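Cortical-lytic enzyme (PDB 4S3J) hydrolyses partially degraded cortex peptidoglycan as an N-acetylglucosaminidase during Bacillus spore germination, probably recognising the muramic acid delta-lactam of spore peptidoglycan. Local coordinates at residues 63-68 against 390-395; 154-159 against 208-213; 267-272 against 307-312; 326-331 against 378-383. One frame throughout, in Å; residues are numbered along the deposited sequence.

Interaction 1: residues 63-68 against 390-395; sequences LYRISQ and IQSKFN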
# COMPACT_ATOMS: atom_id res chain seq x y z
N LEU A 63 11.94 18.29 -13.68
CA LEU A 63 10.70 18.99 -13.95
C LEU A 63 9.60 17.99 -14.24
O LEU A 63 8.47 18.18 -13.83
CB LEU A 63 10.86 19.98 -15.10
CG LEU A 63 11.65 21.26 -14.82
CD1 LEU A 63 11.72 22.10 -16.10
CD2 LEU A 63 11.04 22.08 -13.68
N TYR A 64 9.94 16.92 -14.94
CA TYR A 64 8.97 15.87 -15.19
C TYR A 64 8.38 15.31 -13.88
O TYR A 64 7.15 15.20 -13.73
CB TYR A 64 9.60 14.74 -16.01
CG TYR A 64 8.65 13.59 -16.21
CD1 TYR A 64 7.65 13.66 -17.17
CD2 TYR A 64 8.73 12.46 -15.42
CE1 TYR A 64 6.77 12.61 -17.34
CE2 TYR A 64 7.86 11.42 -15.58
CZ TYR A 64 6.88 11.50 -16.54
OH TYR A 64 6.01 10.44 -16.68
N ARG A 65 9.23 14.97 -12.92
CA ARG A 65 8.75 14.42 -11.65
C ARG A 65 7.85 15.42 -10.92
O ARG A 65 6.79 15.07 -10.41
CB ARG A 65 9.90 14.01 -10.72
CG ARG A 65 9.41 13.46 -9.38
CD ARG A 65 10.57 13.16 -8.42
NE ARG A 65 10.10 12.76 -7.09
CZ ARG A 65 9.77 11.51 -6.75
NH1 ARG A 65 9.86 10.55 -7.64
NH2 ARG A 65 9.36 11.23 -5.50
N ILE A 66 8.29 16.67 -10.85
CA ILE A 66 7.54 17.66 -10.12
C ILE A 66 6.16 17.89 -10.76
O ILE A 66 5.16 18.08 -10.06
CB ILE A 66 8.35 18.98 -10.05
CG1 ILE A 66 9.65 18.75 -9.28
CG2 ILE A 66 7.51 20.11 -9.43
CD1 ILE A 66 10.70 19.83 -9.51
N SER A 67 6.11 17.88 -12.09
CA SER A 67 4.84 18.02 -12.81
C SER A 67 3.93 16.83 -12.52
O SER A 67 2.72 17.01 -12.34
CB SER A 67 5.09 18.20 -14.31
OG SER A 67 5.59 17.04 -14.95
N GLN A 68 4.48 15.63 -12.45
CA GLN A 68 3.67 14.46 -12.11
C GLN A 68 3.15 14.59 -10.69
O GLN A 68 1.97 14.36 -10.43
CB GLN A 68 4.46 13.15 -12.25
CG GLN A 68 4.74 12.72 -13.67
CD GLN A 68 3.46 12.44 -14.45
OE1 GLN A 68 2.58 11.72 -13.99
NE2 GLN A 68 3.34 13.04 -15.64
N ILE A 390 6.80 6.71 -1.53
CA ILE A 390 5.35 6.68 -1.74
C ILE A 390 4.94 7.70 -2.82
O ILE A 390 4.10 7.42 -3.68
CB ILE A 390 4.56 6.94 -0.44
CG1 ILE A 390 4.70 5.72 0.49
CG2 ILE A 390 3.08 7.18 -0.71
CD1 ILE A 390 3.98 4.44 -0.03
N GLN A 391 5.56 8.88 -2.83
CA GLN A 391 5.28 9.83 -3.92
C GLN A 391 5.68 9.25 -5.28
O GLN A 391 4.94 9.42 -6.26
CB GLN A 391 5.99 11.17 -3.66
CG GLN A 391 5.63 12.27 -4.66
CD GLN A 391 4.15 12.62 -4.66
OE1 GLN A 391 3.62 13.14 -3.68
NE2 GLN A 391 3.46 12.30 -5.76
N SER A 392 6.80 8.54 -5.36
CA SER A 392 7.17 7.87 -6.60
C SER A 392 6.13 6.86 -7.03
O SER A 392 5.83 6.74 -8.21
CB SER A 392 8.51 7.19 -6.47
OG SER A 392 9.52 8.18 -6.25
N LYS A 393 5.58 6.12 -6.07
CA LYS A 393 4.54 5.14 -6.36
C LYS A 393 3.24 5.80 -6.82
O LYS A 393 2.61 5.33 -7.77
CB LYS A 393 4.29 4.27 -5.14
CG LYS A 393 5.41 3.28 -4.84
CD LYS A 393 5.43 2.16 -5.87
CE LYS A 393 6.58 1.17 -5.67
NZ LYS A 393 6.54 0.43 -4.38
N PHE A 394 2.85 6.91 -6.19
CA PHE A 394 1.67 7.66 -6.62
C PHE A 394 1.86 8.14 -8.07
O PHE A 394 0.93 8.06 -8.88
CB PHE A 394 1.41 8.87 -5.72
CG PHE A 394 0.90 8.53 -4.32
CD1 PHE A 394 0.40 7.27 -3.98
CD2 PHE A 394 0.98 9.51 -3.32
CE1 PHE A 394 -0.08 7.02 -2.70
CE2 PHE A 394 0.53 9.25 -2.05
CZ PHE A 394 -0.00 7.99 -1.73
N ASN A 395 3.05 8.65 -8.41
CA ASN A 395 3.32 9.12 -9.77
C ASN A 395 3.28 7.96 -10.78
O ASN A 395 2.82 8.11 -11.91
CB ASN A 395 4.66 9.84 -9.83
CG ASN A 395 4.63 11.18 -9.12
OD1 ASN A 395 3.57 11.65 -8.68
ND2 ASN A 395 5.80 11.79 -8.98

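Interaction 2: residues 154-159 against 208-213; sequences ETAKIA and EKYGMR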
# COMPACT_ATOMS: atom_id res chain seq x y z
N GLU A 154 -15.08 -9.61 16.52
CA GLU A 154 -15.54 -8.22 16.48
C GLU A 154 -15.80 -7.71 15.06
O GLU A 154 -15.54 -6.54 14.74
CB GLU A 154 -14.52 -7.32 17.19
CG GLU A 154 -14.23 -7.76 18.63
CD GLU A 154 -13.07 -6.98 19.26
OE1 GLU A 154 -13.11 -5.74 19.27
OE2 GLU A 154 -12.11 -7.64 19.72
N THR A 155 -16.32 -8.59 14.20
CA THR A 155 -16.59 -8.21 12.81
C THR A 155 -17.58 -7.06 12.73
O THR A 155 -17.39 -6.14 11.95
CB THR A 155 -17.11 -9.41 11.98
OG1 THR A 155 -16.04 -10.34 11.80
CG2 THR A 155 -17.54 -8.98 10.61
N ALA A 156 -18.65 -7.11 13.53
CA ALA A 156 -19.66 -6.05 13.47
C ALA A 156 -19.06 -4.69 13.82
O ALA A 156 -19.41 -3.68 13.21
CB ALA A 156 -20.83 -6.38 14.39
N LYS A 157 -18.19 -4.67 14.83
CA LYS A 157 -17.53 -3.44 15.24
C LYS A 157 -16.72 -2.82 14.10
O LYS A 157 -16.78 -1.60 13.87
CB LYS A 157 -16.59 -3.71 16.43
CG LYS A 157 -15.83 -2.48 16.95
CD LYS A 157 -14.90 -2.80 18.12
CE LYS A 157 -15.66 -3.24 19.36
NZ LYS A 157 -14.76 -3.51 20.51
N ILE A 158 -15.94 -3.65 13.43
CA ILE A 158 -15.05 -3.18 12.36
C ILE A 158 -15.86 -2.74 11.14
O ILE A 158 -15.58 -1.71 10.55
CB ILE A 158 -14.04 -4.28 11.98
CG1 ILE A 158 -13.17 -4.65 13.20
CG2 ILE A 158 -13.16 -3.86 10.83
CD1 ILE A 158 -12.37 -3.50 13.79
N ALA A 159 -16.88 -3.50 10.77
CA ALA A 159 -17.73 -3.11 9.64
C ALA A 159 -18.44 -1.80 9.90
O ALA A 159 -18.60 -0.98 8.99
CB ALA A 159 -18.75 -4.19 9.32
N GLU A 208 -24.56 -9.53 3.37
CA GLU A 208 -25.73 -8.73 3.61
C GLU A 208 -25.88 -8.41 5.09
O GLU A 208 -26.29 -7.30 5.45
CB GLU A 208 -26.96 -9.46 3.07
CG GLU A 208 -28.27 -8.86 3.46
CD GLU A 208 -29.41 -9.67 2.90
OE1 GLU A 208 -29.71 -9.52 1.70
OE2 GLU A 208 -29.98 -10.48 3.66
N LYS A 209 -25.50 -9.34 5.96
CA LYS A 209 -25.56 -9.08 7.39
C LYS A 209 -24.67 -7.91 7.85
O LYS A 209 -25.08 -7.12 8.70
CB LYS A 209 -25.18 -10.34 8.18
CG LYS A 209 -25.18 -10.14 9.69
CD LYS A 209 -24.81 -11.39 10.45
CE LYS A 209 -24.80 -11.13 11.95
NZ LYS A 209 -24.41 -12.34 12.73
N TYR A 210 -23.49 -7.77 7.27
CA TYR A 210 -22.52 -6.78 7.77
C TYR A 210 -22.35 -5.58 6.85
O TYR A 210 -21.51 -4.71 7.12
CB TYR A 210 -21.15 -7.44 7.99
CG TYR A 210 -21.15 -8.44 9.13
CD1 TYR A 210 -21.42 -8.04 10.43
CD2 TYR A 210 -20.86 -9.78 8.90
CE1 TYR A 210 -21.42 -8.95 11.47
CE2 TYR A 210 -20.85 -10.69 9.93
CZ TYR A 210 -21.13 -10.28 11.22
OH TYR A 210 -21.12 -11.20 12.24
N GLY A 211 -23.13 -5.51 5.78
CA GLY A 211 -23.06 -4.39 4.86
C GLY A 211 -21.79 -4.42 4.03
O GLY A 211 -21.29 -3.38 3.57
N MET A 212 -21.28 -5.62 3.82
CA MET A 212 -20.05 -5.80 3.07
C MET A 212 -20.36 -5.89 1.58
O MET A 212 -20.63 -6.97 1.06
CB MET A 212 -19.30 -7.02 3.56
CG MET A 212 -18.62 -6.81 4.91
SD MET A 212 -18.21 -8.40 5.66
CE MET A 212 -17.28 -7.88 7.08
N ARG A 213 -20.33 -4.75 0.89
CA ARG A 213 -20.80 -4.70 -0.48
C ARG A 213 -19.77 -5.15 -1.52
O ARG A 213 -20.09 -5.24 -2.70
CB ARG A 213 -21.33 -3.29 -0.82
CG ARG A 213 -22.61 -2.94 -0.06
CD ARG A 213 -23.15 -1.57 -0.45
NE ARG A 213 -22.48 -0.47 0.23
CZ ARG A 213 -22.57 0.80 -0.15
NH1 ARG A 213 -23.28 1.14 -1.21
NH2 ARG A 213 -21.93 1.74 0.53

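Interaction 3: residues 267-272 against 307-312; sequences HDYKAQ and QYAKSQ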
# COMPACT_ATOMS: atom_id res chain seq x y z
N HIS A 267 -3.74 -18.40 -10.77
CA HIS A 267 -4.12 -16.99 -10.81
C HIS A 267 -4.11 -16.51 -12.27
O HIS A 267 -3.11 -16.01 -12.78
CB HIS A 267 -3.20 -16.13 -9.94
CG HIS A 267 -3.54 -16.20 -8.49
ND1 HIS A 267 -3.01 -15.32 -7.55
CD2 HIS A 267 -4.35 -17.02 -7.79
CE1 HIS A 267 -3.48 -15.60 -6.37
NE2 HIS A 267 -4.30 -16.65 -6.47
N ASP A 268 -5.27 -16.66 -12.90
CA ASP A 268 -5.44 -16.41 -14.32
C ASP A 268 -5.81 -14.95 -14.54
O ASP A 268 -6.97 -14.57 -14.42
CB ASP A 268 -6.52 -17.36 -14.86
CG ASP A 268 -6.62 -17.39 -16.38
OD1 ASP A 268 -6.29 -16.38 -17.06
OD2 ASP A 268 -7.05 -18.46 -16.91
N TYR A 269 -4.80 -14.13 -14.84
CA TYR A 269 -5.00 -12.69 -14.96
C TYR A 269 -6.11 -12.35 -15.97
O TYR A 269 -7.03 -11.61 -15.65
CB TYR A 269 -3.69 -12.01 -15.39
CG TYR A 269 -2.75 -11.54 -14.27
CD1 TYR A 269 -2.39 -12.38 -13.23
CD2 TYR A 269 -2.20 -10.27 -14.31
CE1 TYR A 269 -1.52 -11.95 -12.23
CE2 TYR A 269 -1.34 -9.83 -13.33
CZ TYR A 269 -0.99 -10.67 -12.30
OH TYR A 269 -0.12 -10.21 -11.33
N LYS A 270 -6.03 -12.95 -17.16
CA LYS A 270 -6.96 -12.63 -18.24
C LYS A 270 -8.39 -13.03 -17.87
O LYS A 270 -9.32 -12.25 -18.02
CB LYS A 270 -6.56 -13.35 -19.52
CG LYS A 270 -7.30 -12.91 -20.78
CD LYS A 270 -6.82 -13.72 -21.98
CE LYS A 270 -5.43 -13.34 -22.43
NZ LYS A 270 -4.97 -14.21 -23.55
N ALA A 271 -8.55 -14.25 -17.38
CA ALA A 271 -9.88 -14.73 -17.02
C ALA A 271 -10.49 -13.95 -15.87
O ALA A 271 -11.66 -13.57 -15.93
CB ALA A 271 -9.83 -16.22 -16.68
N GLN A 272 -9.72 -13.73 -14.81
CA GLN A 272 -10.27 -13.01 -13.66
C GLN A 272 -10.62 -11.58 -14.05
O GLN A 272 -11.66 -11.06 -13.65
CB GLN A 272 -9.29 -13.05 -12.47
CG GLN A 272 -9.11 -14.45 -11.88
CD GLN A 272 -8.54 -14.45 -10.47
OE1 GLN A 272 -8.59 -13.45 -9.76
NE2 GLN A 272 -7.95 -15.58 -10.07
N GLN A 307 2.52 -3.15 -15.97
CA GLN A 307 2.47 -3.20 -17.43
C GLN A 307 1.96 -4.55 -17.91
O GLN A 307 1.16 -4.62 -18.85
CB GLN A 307 3.84 -2.92 -18.04
CG GLN A 307 4.32 -1.50 -17.84
CD GLN A 307 5.73 -1.31 -18.35
OE1 GLN A 307 6.61 -2.11 -18.07
NE2 GLN A 307 5.93 -0.27 -19.13
N TYR A 308 2.41 -5.63 -17.28
CA TYR A 308 1.92 -6.94 -17.66
C TYR A 308 0.43 -7.03 -17.35
O TYR A 308 -0.34 -7.48 -18.18
CB TYR A 308 2.66 -8.07 -16.94
CG TYR A 308 1.95 -9.38 -17.17
CD1 TYR A 308 1.98 -10.00 -18.41
CD2 TYR A 308 1.21 -9.96 -16.17
CE1 TYR A 308 1.30 -11.19 -18.63
CE2 TYR A 308 0.53 -11.16 -16.37
CZ TYR A 308 0.58 -11.76 -17.61
OH TYR A 308 -0.11 -12.94 -17.82
N ALA A 309 0.03 -6.55 -16.17
CA ALA A 309 -1.39 -6.61 -15.79
C ALA A 309 -2.28 -5.87 -16.80
O ALA A 309 -3.34 -6.37 -17.18
CB ALA A 309 -1.58 -6.04 -14.40
N LYS A 310 -1.86 -4.68 -17.24
CA LYS A 310 -2.60 -3.89 -18.23
C LYS A 310 -2.74 -4.62 -19.55
O LYS A 310 -3.68 -4.36 -20.30
CB LYS A 310 -1.90 -2.54 -18.44
CG LYS A 310 -2.15 -1.61 -17.30
CD LYS A 310 -1.41 -0.28 -17.48
CE LYS A 310 -1.68 0.38 -18.81
NZ LYS A 310 -0.95 1.68 -18.88
N SER A 311 -1.79 -5.49 -19.88
CA SER A 311 -1.89 -6.26 -21.12
C SER A 311 -2.95 -7.34 -21.03
O SER A 311 -3.39 -7.85 -22.06
CB SER A 311 -0.53 -6.87 -21.48
OG SER A 311 -0.25 -8.05 -20.75
N GLN A 312 -3.38 -7.67 -19.82
CA GLN A 312 -4.31 -8.78 -19.59
C GLN A 312 -5.71 -8.33 -19.21
O GLN A 312 -6.64 -9.14 -19.26
CB GLN A 312 -3.79 -9.70 -18.47
CG GLN A 312 -2.41 -10.29 -18.70
CD GLN A 312 -2.34 -11.16 -19.95
OE1 GLN A 312 -2.97 -12.22 -20.02
NE2 GLN A 312 -1.60 -10.69 -20.94
O HOH W 1 -1.84 -14.81 -15.94
O HOH W 2 -9.21 -9.68 -18.73
O HOH W 3 -3.41 -14.39 -18.07

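Interaction 4: residues 326-331 against 378-383; sequences GFDWKL and VQHEVW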
# COMPACT_ATOMS: atom_id res chain seq x y z
N GLY A 326 8.63 -1.95 6.53
CA GLY A 326 9.96 -2.28 6.08
C GLY A 326 10.45 -3.47 6.90
O GLY A 326 9.68 -4.03 7.70
N PHE A 327 11.72 -3.85 6.72
CA PHE A 327 12.33 -4.90 7.54
C PHE A 327 13.70 -4.47 8.04
O PHE A 327 14.41 -3.70 7.38
CB PHE A 327 12.50 -6.20 6.75
CG PHE A 327 11.20 -6.91 6.45
CD1 PHE A 327 10.46 -7.49 7.47
CD2 PHE A 327 10.74 -6.98 5.17
CE1 PHE A 327 9.25 -8.15 7.19
CE2 PHE A 327 9.54 -7.63 4.87
CZ PHE A 327 8.80 -8.21 5.89
N ASP A 328 14.04 -4.99 9.21
CA ASP A 328 15.34 -4.85 9.84
C ASP A 328 15.97 -6.24 9.82
O ASP A 328 15.47 -7.15 10.47
CB ASP A 328 15.18 -4.30 11.26
CG ASP A 328 16.50 -4.15 12.01
OD1 ASP A 328 17.47 -4.88 11.70
OD2 ASP A 328 16.55 -3.31 12.93
N TRP A 329 17.00 -6.42 9.00
CA TRP A 329 17.75 -7.67 8.87
C TRP A 329 19.06 -7.62 9.65
O TRP A 329 19.79 -6.64 9.55
CB TRP A 329 18.10 -7.93 7.41
CG TRP A 329 17.01 -8.32 6.46
CD1 TRP A 329 16.63 -9.59 6.15
CD2 TRP A 329 16.23 -7.44 5.63
NE1 TRP A 329 15.64 -9.56 5.20
CE2 TRP A 329 15.37 -8.26 4.86
CE3 TRP A 329 16.16 -6.05 5.46
CZ2 TRP A 329 14.46 -7.75 3.94
CZ3 TRP A 329 15.24 -5.54 4.54
CH2 TRP A 329 14.41 -6.39 3.79
N LYS A 330 19.39 -8.68 10.37
CA LYS A 330 20.73 -8.84 10.92
C LYS A 330 21.64 -9.46 9.88
O LYS A 330 21.22 -10.32 9.11
CB LYS A 330 20.70 -9.71 12.19
CG LYS A 330 20.03 -9.03 13.36
CD LYS A 330 19.97 -9.96 14.54
CE LYS A 330 19.23 -9.36 15.69
NZ LYS A 330 19.12 -10.35 16.80
N LEU A 331 22.90 -8.99 9.84
CA LEU A 331 23.90 -9.43 8.86
C LEU A 331 24.98 -10.25 9.55
O LEU A 331 25.23 -10.05 10.73
CB LEU A 331 24.52 -8.21 8.15
CG LEU A 331 23.57 -7.33 7.33
CD1 LEU A 331 24.31 -6.11 6.74
CD2 LEU A 331 22.93 -8.10 6.22
N VAL A 378 26.42 -6.26 16.45
CA VAL A 378 25.86 -6.96 15.30
C VAL A 378 25.41 -5.92 14.28
O VAL A 378 24.76 -4.93 14.65
CB VAL A 378 24.69 -7.88 15.71
CG1 VAL A 378 24.04 -8.53 14.50
CG2 VAL A 378 25.18 -8.95 16.70
N GLN A 379 25.77 -6.11 13.00
CA GLN A 379 25.32 -5.19 11.95
C GLN A 379 23.89 -5.49 11.52
O GLN A 379 23.51 -6.66 11.40
CB GLN A 379 26.24 -5.26 10.73
CG GLN A 379 25.90 -4.17 9.73
CD GLN A 379 26.74 -4.13 8.46
OE1 GLN A 379 26.43 -3.35 7.55
NE2 GLN A 379 27.80 -4.94 8.38
N HIS A 380 23.10 -4.43 11.31
CA HIS A 380 21.75 -4.52 10.76
C HIS A 380 21.65 -3.72 9.46
O HIS A 380 22.35 -2.72 9.28
CB HIS A 380 20.72 -3.95 11.74
CG HIS A 380 20.59 -4.69 13.04
ND1 HIS A 380 19.41 -5.26 13.46
CD2 HIS A 380 21.48 -4.87 14.05
CE1 HIS A 380 19.56 -5.79 14.65
NE2 HIS A 380 20.82 -5.57 15.04
N GLU A 381 20.75 -4.15 8.58
CA GLU A 381 20.38 -3.39 7.39
C GLU A 381 18.87 -3.24 7.35
O GLU A 381 18.15 -4.23 7.52
CB GLU A 381 20.88 -4.08 6.12
CG GLU A 381 20.67 -3.29 4.86
CD GLU A 381 21.49 -3.78 3.71
OE1 GLU A 381 22.70 -4.06 3.91
OE2 GLU A 381 20.94 -3.89 2.61
N VAL A 382 18.41 -2.02 7.13
CA VAL A 382 17.00 -1.70 7.11
C VAL A 382 16.58 -1.12 5.78
O VAL A 382 17.22 -0.19 5.29
CB VAL A 382 16.66 -0.69 8.22
CG1 VAL A 382 15.18 -0.37 8.20
CG2 VAL A 382 17.09 -1.20 9.59
N TRP A 383 15.52 -1.67 5.18
CA TRP A 383 14.86 -1.09 4.00
C TRP A 383 13.42 -0.80 4.41
O TRP A 383 12.82 -1.60 5.11
CB TRP A 383 14.90 -2.05 2.80
CG TRP A 383 16.27 -2.17 2.23
CD1 TRP A 383 17.28 -2.98 2.65
CD2 TRP A 383 16.79 -1.42 1.12
NE1 TRP A 383 18.40 -2.80 1.88
CE2 TRP A 383 18.13 -1.86 0.92
CE3 TRP A 383 16.27 -0.45 0.27
CZ2 TRP A 383 18.95 -1.30 -0.06
CZ3 TRP A 383 17.07 0.07 -0.72
CH2 TRP A 383 18.40 -0.36 -0.88
O HOH W 4 27.11 -8.50 11.92

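Interaction 1: residues 63-68 against 390-395
R65 on helix 63-70 reaches S392 on helix 387-400, an example of one guanidinium joining two domains through a single hydroxyl. R65 NH1 donates to S392 OG over 2.8 Å, with an N-H...O angle of 154° and the oxygen close to the guanidinium plane. R65 NH2 adds a weak bond to the same S392 OG at 3.1 Å. The reach comes from a stretched chain: CG stands anti to the backbone N (chi1 179°), and the run to NE is extended. S392 OG is also hydrogen-bonded to Q366 OE1, from a loop, and to the carbonyl of R388 in its own helix.

The amide of N395 has partners of its own. N395 OD1 accepts from Q391 NE2 at 3.0 Å, the donor lying above the carbonyl plane and therefore not on a lone pair, while Q391 NE2 also serves N424 OD1. N395 ND2 sits over one face of the R65 guanidinium and is hydrogen-bonded to T69 OG1, which in turn bonds the carbonyl of R65. Between these polar groups, Q68 CB packs against N395 CG at 3.7 Å, and Q68 O is hydrogen-bonded to K398 NZ. The segment axes approach to 10.4 Å and cross at 79°, with mainly polar side chains between them. This is a domain interface, the first helix of a βααβ LysM module lying across an outer helix of the TIM barrel.

Interaction 2: residues 154-159 against 208-213
Two helices of the outer layer of the TIM barrel come together where T155, in the first turn of helix 155-164, meets Y210 at the end of helix 193-210. The central element is a CH-pi contact: T155 CG2 stands 3.6 Å from the centroid of the Y210 ring and only 5° off its normal, so the methyl carbon sits above the middle of the face. The first torsion of T155 arranges this by setting CG2 anti to the backbone N (chi1, measured to OG1, is -70°), while OG1 turns back to bond the carbonyl of P152. The opposite face of the ring is covered by CG of K209, so the aromatic plane is held between a methyl and a methylene.

In the (βα)8 arrangement of glycosyl hydrolase family 18, helix 155-164 connects strands 135-143 and 168-177, and helix 193-210 leads into strand 214-218; the contact joins these two helices on the outside of the barrel. G211, with positive phi, ends the second helix and turns the chain inward to M212. From there M212 extends beyond CG until its CE lies 3.7 Å from T155 CG2, in a layer it shares with F141, P169 and L171. A156 CB touches Y210 CE1 at 3.9 Å, and A159 CB approaches Y210 O at 3.6 Å, its small side chain lying against the helix end. No hydrogen bond crosses between the segments, and the phenol OH of Y210 is bonded to E151 OE1.

Interaction 3: residues 267-272 against 307-312
Y269 and Y308 form the dense part of this contact, Y269 CD2 coming to 3.5 Å from Y308 CE2. The pair is oblique, with ring planes 50° apart and centroids 5.2 Å apart; Y308 CE2 lies over one face of the Y269 ring, offset toward its rim. A309 CB meets the edge of the same ring, 3.9 Å from Y269 CE2, and I281 of a barrel strand touches both Y269 and A309. Each phenol has a partner beyond the pair: Y269 OH bonds the carbonyl of V252, and Y308 OH bonds S257 OG.

The elements joined are successive outer helices of the TIM barrel, 269-275 and 299-312, separated in the chain by strand 278-281. D268 caps the first, its OD1 accepting from A271 N at 3.1 Å.

Toward solvent the packing gives way to water. Q312 CB still touches Y269 CB, but K270, poorly ordered, brings CB and CE only loosely near Q312 OE1. One water donates to both K270 O and Q312 O, at 2.7 Å each, and another accepts from K270 N while donating to Q312 OE1. The orientation of the Q312 amide is steadied within its own segment, NE2 donating almost straight to S311 OG (175°).

Interaction 4: residues 326-331 against 378-383
W329 and E381 exchange two backbone hydrogen bonds in an antiparallel strand pair, in which the extended end of barrel strand 318-330 meets strand 379-383, probably part of the α+β insertion that many family 18 glycosidases carry after that barrel strand. W329 N gives to E381 O at 2.9 Å, and E381 N returns a bond to W329 O; F327 with W383 repeats the pattern, and L331 N adds a bond to Q379 O.

Side chains divide between the faces. On one, H380 ND1 donates to D328 OD1 over 2.6 Å, on the syn side of the carboxylate and within 3° of the imidazole plane, although carboxylate and ring are turned 76° apart. The first torsion of D328 puts CG anti to the backbone N (chi1 178°), which brings the acid across to the histidine. K330 CG lies over one side of the imidazole, 3.9 Å from the ring centroid, in a CH-pi contact. On the sheet face of F327, W329, E381 and W383, W329 CZ3 reaches W383 CD1 at 3.8 Å, the indoles meeting obliquely.

In a second shell, Y372 OH bonds D328 OD2, its ring stacks on H380, and H380 NE2 is hydrogen-bonded to D374 OD2, so both imidazole nitrogens are engaged. W383 stacks on H369. Within its own strand, W383 NE1 donates to E381 OE2 at 2.9 Å, meeting the anti lone pair of that oxygen.

Three of the four contacts rest on the barrel's outer layer, and their chemistry differs. Interaction 1 is buried yet polar, and it joins a LysM module to a barrel helix. Interaction 2, also largely buried, joins two outer helices of the barrel mainly by carbon contacts, with no hydrogen bond across, whereas interaction 3 begins with aromatic packing and ends in water. Interaction 4 differs in kind: it depends on strand hydrogen bonding, lies partly buried, and is far from interaction 2, with centres about 39 Å apart. Chain order ties some together: strand 379-383 of interaction 4 precedes helix 387-400 of interaction 1, and helix 299-312 of interaction 3 precedes strand 318-330 of interaction 4.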